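SLH domain-containing protein (PDB 4OJU) is of unknown function but carries BspA-type leucine-rich repeats, of which this fragment is part, binds magnesium and may take part in protein binding. Local coordinates at residues 104-109 / 129-134; 112-117 / 134-139. One frame throughout, in Å; residues are numbered along the deposited sequence. Where two conformers were deposited one is given.

Interaction 1: 104-109 / 129-134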
loop_
_atom_site.group_PDB
_atom_site.type_symbol
_atom_site.label_atom_id
_atom_site.label_comp_id
_atom_site.label_asym_id
_atom_site.label_seq_id
_atom_site.Cartn_x
_atom_site.Cartn_y
_atom_site.Cartn_z
ATOM N N ASN A 104 -6.284 6.150 -15.555
ATOM C CA ASN A 104 -6.677 4.748 -15.453
ATOM C C ASN A 104 -5.834 3.988 -14.479
ATOM O O ASN A 104 -4.814 4.467 -13.996
ATOM C CB ASN A 104 -6.669 4.058 -16.809
ATOM C CG ASN A 104 -7.910 4.391 -17.588
ATOM O OD1 ASN A 104 -8.952 3.773 -17.425
ATOM N ND2 ASN A 104 -7.860 5.434 -18.360
ATOM N N GLU A 105 -6.282 2.774 -14.185
ATOM C CA GLU A 105 -5.701 1.930 -13.171
ATOM C C GLU A 105 -4.186 1.767 -13.334
ATOM O O GLU A 105 -3.678 1.510 -14.432
ATOM C CB GLU A 105 -6.434 0.582 -13.137
ATOM C CG GLU A 105 -5.676 -0.656 -13.570
ATOM C CD GLU A 105 -6.503 -1.930 -13.571
ATOM O OE1 GLU A 105 -7.560 -1.972 -12.901
ATOM O OE2 GLU A 105 -6.093 -2.889 -14.254
ATOM N N LEU A 106 -3.469 1.946 -12.220
ATOM C CA LEU A 106 -2.042 1.702 -12.119
ATOM C C LEU A 106 -1.198 2.513 -13.129
ATOM O O LEU A 106 -0.075 2.107 -13.451
ATOM C CB LEU A 106 -1.792 0.189 -12.307
ATOM C CG LEU A 106 -2.539 -0.772 -11.383
ATOM C CD1 LEU A 106 -2.360 -2.226 -11.854
ATOM C CD2 LEU A 106 -2.036 -0.623 -9.982
ATOM N N ALA A 107 -1.702 3.650 -13.613
ATOM C CA ALA A 107 -1.006 4.478 -14.620
ATOM C C ALA A 107 0.383 4.935 -14.136
ATOM O O ALA A 107 1.299 5.038 -14.940
ATOM C CB ALA A 107 -1.854 5.691 -14.980
ATOM N N PHE A 108 0.552 5.155 -12.819
ATOM C CA PHE A 108 1.856 5.548 -12.267
ATOM C C PHE A 108 2.249 4.536 -11.195
ATOM O O PHE A 108 2.763 4.902 -10.136
ATOM C CB PHE A 108 1.797 6.994 -11.697
ATOM C CG PHE A 108 1.561 8.029 -12.769
ATOM C CD1 PHE A 108 2.618 8.516 -13.530
ATOM C CD2 PHE A 108 0.275 8.479 -13.053
ATOM C CE1 PHE A 108 2.396 9.460 -14.536
ATOM C CE2 PHE A 108 0.052 9.413 -14.074
ATOM C CZ PHE A 108 1.112 9.874 -14.824
ATOM N N ALA A 109 1.984 3.255 -11.458
ATOM C CA ALA A 109 2.246 2.197 -10.483
ATOM C C ALA A 109 3.712 1.817 -10.386
ATOM O O ALA A 109 4.427 1.810 -11.390
ATOM C CB ALA A 109 1.430 0.957 -10.817
ATOM N N PRO A 129 -4.002 4.846 -9.412
ATOM C CA PRO A 129 -2.873 4.947 -10.349
ATOM C C PRO A 129 -1.513 4.822 -9.674
ATOM O O PRO A 129 -0.529 4.699 -10.372
ATOM C CB PRO A 129 -3.026 6.374 -10.924
ATOM C CG PRO A 129 -4.437 6.847 -10.464
ATOM C CD PRO A 129 -4.582 6.180 -9.143
ATOM N N PHE A 130 -1.438 4.927 -8.348
ATOM C CA PHE A 130 -0.158 5.018 -7.641
ATOM C C PHE A 130 0.207 3.788 -6.810
ATOM O O PHE A 130 1.183 3.838 -6.050
ATOM C CB PHE A 130 -0.211 6.262 -6.749
ATOM C CG PHE A 130 -0.801 7.461 -7.482
ATOM C CD1 PHE A 130 -0.136 8.035 -8.561
ATOM C CD2 PHE A 130 -1.991 8.043 -7.055
ATOM C CE1 PHE A 130 -0.679 9.133 -9.236
ATOM C CE2 PHE A 130 -2.530 9.139 -7.728
ATOM C CZ PHE A 130 -1.873 9.670 -8.819
ATOM N N ARG A 131 -0.514 2.669 -6.999
ATOM C CA ARG A 131 -0.242 1.434 -6.256
ATOM C C ARG A 131 1.226 1.035 -6.387
ATOM O O ARG A 131 1.780 1.126 -7.488
ATOM C CB ARG A 131 -1.138 0.288 -6.743
ATOM C CG ARG A 131 -1.214 -0.886 -5.752
ATOM C CD ARG A 131 -2.331 -1.816 -6.159
ATOM N NE ARG A 131 -2.392 -3.011 -5.320
ATOM C CZ ARG A 131 -3.251 -4.012 -5.506
ATOM N NH1 ARG A 131 -4.153 -3.949 -6.472
ATOM N NH2 ARG A 131 -3.225 -5.071 -4.712
ATOM N N TRP A 132 1.858 0.654 -5.251
ATOM C CA TRP A 132 3.257 0.197 -5.126
ATOM C C TRP A 132 4.280 1.318 -5.346
ATOM O O TRP A 132 5.478 1.058 -5.252
ATOM C CB TRP A 132 3.586 -1.005 -6.068
ATOM C CG TRP A 132 2.577 -2.113 -6.021
ATOM C CD1 TRP A 132 2.163 -2.799 -4.920
ATOM C CD2 TRP A 132 1.802 -2.612 -7.122
ATOM N NE1 TRP A 132 1.184 -3.704 -5.269
ATOM C CE2 TRP A 132 0.952 -3.619 -6.615
ATOM C CE3 TRP A 132 1.766 -2.325 -8.501
ATOM C CZ2 TRP A 132 0.039 -4.309 -7.423
ATOM C CZ3 TRP A 132 0.904 -3.052 -9.310
ATOM C CH2 TRP A 132 0.038 -4.019 -8.766
ATOM N N SER A 133 3.844 2.538 -5.651
ATOM C CA SER A 133 4.799 3.632 -5.779
ATOM C C SER A 133 5.090 4.122 -4.355
ATOM O O SER A 133 4.344 4.943 -3.805
ATOM C CB SER A 133 4.266 4.738 -6.678
ATOM O OG SER A 133 4.145 4.240 -7.997
ATOM N N ASN A 134 6.166 3.549 -3.780
ATOM C CA ASN A 134 6.707 3.685 -2.426
ATOM C C ASN A 134 6.666 5.125 -1.868
ATOM O O ASN A 134 6.032 5.352 -0.834
ATOM C CB ASN A 134 8.169 3.120 -2.364
ATOM C CG ASN A 134 8.340 1.621 -2.659
ATOM O OD1 ASN A 134 7.386 0.878 -2.925
ATOM N ND2 ASN A 134 9.571 1.114 -2.545
#

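Interaction 2: 112-117 / 134-139. With MG (magnesium ion), chain H; EDO (1,2-ethanediol), chain F.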
loop_
_atom_site.group_PDB
_atom_site.type_symbol
_atom_site.label_atom_id
_atom_site.label_comp_id
_atom_site.label_asym_id
_atom_site.label_seq_id
_atom_site.Cartn_x
_atom_site.Cartn_y
_atom_site.Cartn_z
ATOM N N ASP A 112 9.054 4.184 -8.082
ATOM C CA ASP A 112 9.641 4.379 -6.761
ATOM C C ASP A 112 10.368 5.706 -6.562
ATOM O O ASP A 112 10.583 6.068 -5.410
ATOM C CB ASP A 112 10.541 3.185 -6.405
ATOM C CG ASP A 112 9.791 1.854 -6.366
ATOM O OD1 ASP A 112 8.529 1.871 -6.226
ATOM O OD2 ASP A 112 10.459 0.802 -6.400
ATOM N N ALA A 113 10.673 6.457 -7.638
ATOM C CA ALA A 113 11.309 7.772 -7.493
ATOM C C ALA A 113 10.247 8.901 -7.534
ATOM O O ALA A 113 10.596 10.071 -7.404
ATOM C CB ALA A 113 12.347 7.976 -8.588
ATOM N N LEU A 114 8.971 8.550 -7.724
ATOM C CA LEU A 114 7.884 9.541 -7.802
ATOM C C LEU A 114 7.402 9.890 -6.391
ATOM O O LEU A 114 6.812 9.043 -5.708
ATOM C CB LEU A 114 6.752 9.013 -8.695
ATOM C CG LEU A 114 5.637 10.033 -9.094
ATOM C CD1 LEU A 114 6.196 11.266 -9.834
ATOM C CD2 LEU A 114 4.578 9.358 -9.935
ATOM N N LYS A 115 7.730 11.098 -5.919
ATOM C CA LYS A 115 7.411 11.503 -4.530
ATOM C C LYS A 115 6.157 12.374 -4.414
ATOM O O LYS A 115 5.539 12.439 -3.347
ATOM C CB LYS A 115 8.594 12.275 -3.924
ATOM C CG LYS A 115 9.881 11.463 -3.831
ATOM C CD LYS A 115 10.972 12.288 -3.168
ATOM C CE LYS A 115 12.328 11.647 -3.288
ATOM N NZ LYS A 115 13.315 12.299 -2.393
ATOM N N GLU A 116 5.801 13.054 -5.501
ATOM C CA GLU A 116 4.648 13.941 -5.518
ATOM C C GLU A 116 4.053 13.991 -6.904
ATOM O O GLU A 116 4.733 13.724 -7.893
ATOM C CB GLU A 116 5.036 15.370 -5.042
ATOM C CG GLU A 116 6.015 16.104 -5.947
ATOM C CD GLU A 116 6.130 17.592 -5.685
ATOM O OE1 GLU A 116 6.600 17.972 -4.587
ATOM O OE2 GLU A 116 5.774 18.379 -6.590
ATOM N N ILE A 117 2.788 14.383 -6.973
ATOM C CA ILE A 117 2.108 14.603 -8.238
ATOM C C ILE A 117 1.065 15.706 -8.017
ATOM O O ILE A 117 0.491 15.836 -6.917
ATOM C CB ILE A 117 1.524 13.284 -8.833
ATOM C CG1 ILE A 117 1.239 13.445 -10.353
ATOM C CG2 ILE A 117 0.293 12.768 -8.036
ATOM C CD1 ILE A 117 1.097 12.173 -11.174
ATOM N N ASN A 134 6.166 3.549 -3.780
ATOM C CA ASN A 134 6.707 3.685 -2.426
ATOM C C ASN A 134 6.666 5.125 -1.868
ATOM O O ASN A 134 6.032 5.352 -0.834
ATOM C CB ASN A 134 8.169 3.120 -2.364
ATOM C CG ASN A 134 8.340 1.621 -2.659
ATOM O OD1 ASN A 134 7.386 0.878 -2.925
ATOM N ND2 ASN A 134 9.571 1.114 -2.545
ATOM N N ALA A 135 7.297 6.088 -2.557
ATOM C CA ALA A 135 7.424 7.449 -2.044
ATOM C C ALA A 135 6.272 8.404 -2.376
ATOM O O ALA A 135 6.330 9.558 -1.958
ATOM C CB ALA A 135 8.727 8.050 -2.540
ATOM N N LEU A 136 5.264 7.943 -3.120
ATOM C CA LEU A 136 4.158 8.800 -3.523
ATOM C C LEU A 136 3.163 8.973 -2.382
ATOM O O LEU A 136 2.102 8.344 -2.346
ATOM C CB LEU A 136 3.481 8.271 -4.788
ATOM C CG LEU A 136 2.581 9.232 -5.561
ATOM C CD1 LEU A 136 2.978 10.704 -5.392
ATOM C CD2 LEU A 136 2.617 8.879 -6.976
ATOM N N ASP A 137 3.515 9.857 -1.466
ATOM C CA ASP A 137 2.715 10.169 -0.295
ATOM C C ASP A 137 1.646 11.172 -0.594
ATOM O O ASP A 137 0.465 10.898 -0.397
ATOM C CB ASP A 137 3.620 10.766 0.808
ATOM C CG ASP A 137 4.254 9.778 1.732
ATOM O OD1 ASP A 137 4.166 8.562 1.456
ATOM O OD2 ASP A 137 4.810 10.208 2.755
ATOM N N THR A 138 2.092 12.354 -1.050
ATOM C CA THR A 138 1.333 13.567 -1.248
ATOM C C THR A 138 0.790 13.801 -2.643
ATOM O O THR A 138 1.511 13.718 -3.637
ATOM C CB THR A 138 2.255 14.739 -0.888
ATOM O OG1 THR A 138 2.838 14.481 0.393
ATOM C CG2 THR A 138 1.533 16.065 -0.882
ATOM N N VAL A 139 -0.471 14.219 -2.693
ATOM C CA VAL A 139 -1.120 14.573 -3.925
ATOM C C VAL A 139 -1.530 16.041 -3.795
ATOM O O VAL A 139 -2.206 16.413 -2.830
ATOM C CB VAL A 139 -2.318 13.614 -4.237
ATOM C CG1 VAL A 139 -3.107 14.095 -5.433
ATOM C CG2 VAL A 139 -1.836 12.174 -4.476
HETATM MG MG MG H . 9.876 -1.333 -6.266
HETATM C C1 EDO F . 7.938 13.757 -0.371
HETATM O O1 EDO F . 6.616 14.085 -0.779
HETATM C C2 EDO F . 8.193 14.304 1.047
HETATM O O2 EDO F . 7.209 13.799 1.929
HETATM O O HOH W 1 7.868 -0.924 -6.578
HETATM O O HOH W 2 6.967 6.488 -5.335
HETATM O O HOH W 3 10.561 -1.518 -8.172
HETATM O O HOH W 4 11.991 -1.935 -5.757
HETATM O O HOH W 5 9.556 -1.430 -4.112
#

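Interaction 1: 104-109 / 129-134
In the BspA-type leucine-rich repeat region, the loops 104-109 and 129-134 of successive solenoid turns meet where F108 bonds to P129 and S133. The backbone N of F108 donates to P129 O at 2.7 Å, a short bond that is nevertheless bent to 138° at the hydrogen. At the carbonyl end of F108, S133 OG donates to its O at 2.6 Å, lying in the carbonyl plane; a chi1 of -66°, with OG beside its own backbone N, sets the hydroxyl there. S133 OG is also hydrogen-bonded to C111 N. Around this polar pair the packing is apolar. The ring edge of F108 faces P129 CB, while F108 CB touches F130 CD1 at 3.8 Å. L106 CD2 lies against R131 CB at 3.5 Å and approaches the W132 indole, whose face is covered over its centre by R131 CG. Without the S133 hydroxyl, as with an alanine here, F108 O and C111 N would probably each lose this partner. Two backbone groups of F108 are thus bonded across the joint, one to a backbone carbonyl and one to a side chain, within a largely buried apolar setting.

Interaction 2: 112-117 / 134-139
Between D112 and N134, and onward to I117 and V139, two neighbouring coils of the leucine-rich repeat solenoid run side by side, closing in a parallel pairing of strands 116-119 and 138-141. The side chain of D112 shows how a loop of the solenoid can carry a metal. From CB, a chi1 of -60° puts CG beside the backbone N and brings the carboxylate alongside N134, where the two flat groups stack with their planes 18° apart. OD1 lies 3.6 Å from N134 CG and accepts a hydrogen bond from water 1, itself a magnesium ligand. OD2, the other branch, binds the magnesium ion directly at 2.2 Å. Four waters and E105 of the second subunit complete the shell, so the ion joins two copies of the protein. The metal would probably help to keep the carboxylate ionised.

Further along, no direct hydrogen bond links the segments. L114 O instead accepts from water 2 at 2.6 Å, and A135 N gives that water a weak bond. K115 CA makes a CH...O contact with A135 O at 3.4 Å, and on the outer side K115 CG rests on A135 CB. Inward, L114 CD2 meets L136 CD2 in the modelled conformer of L136, one of two, so this contact is less certain. I117 and V139 point the same way, their CG2 methyls 4.2 Å apart, and V139 also pairs antiparallel with a strand of the third subunit, which carries the sheet across the interface. Beside this strand start, a 1,2-ethanediol molecule, probably from the crystallisation liquor, donates from its O1 to K115 O at 3.2 Å.

The centres of interactions 1 and 2 lie about 10 Å apart, and their segments alternate along the chain: 104-109, 112-117, 129-134 and 134-139, with N134 common to both. Each therefore joins the same pair of successive solenoid turns at a different place. The loops of interaction 1 follow strands 102-103 and 125-127, neighbours in the large mixed sheet, whereas interaction 2 leads into the separate parallel pair 116-119 and 138-141. Side chains bridge the two: F130 CZ approaches I117 CG2 at 3.9 Å, and F108 CB approaches L114 CD2 at 4.1 Å. The apolar packing of the two contacts is thus contiguous at these points, while both contacts also touch the third subunit.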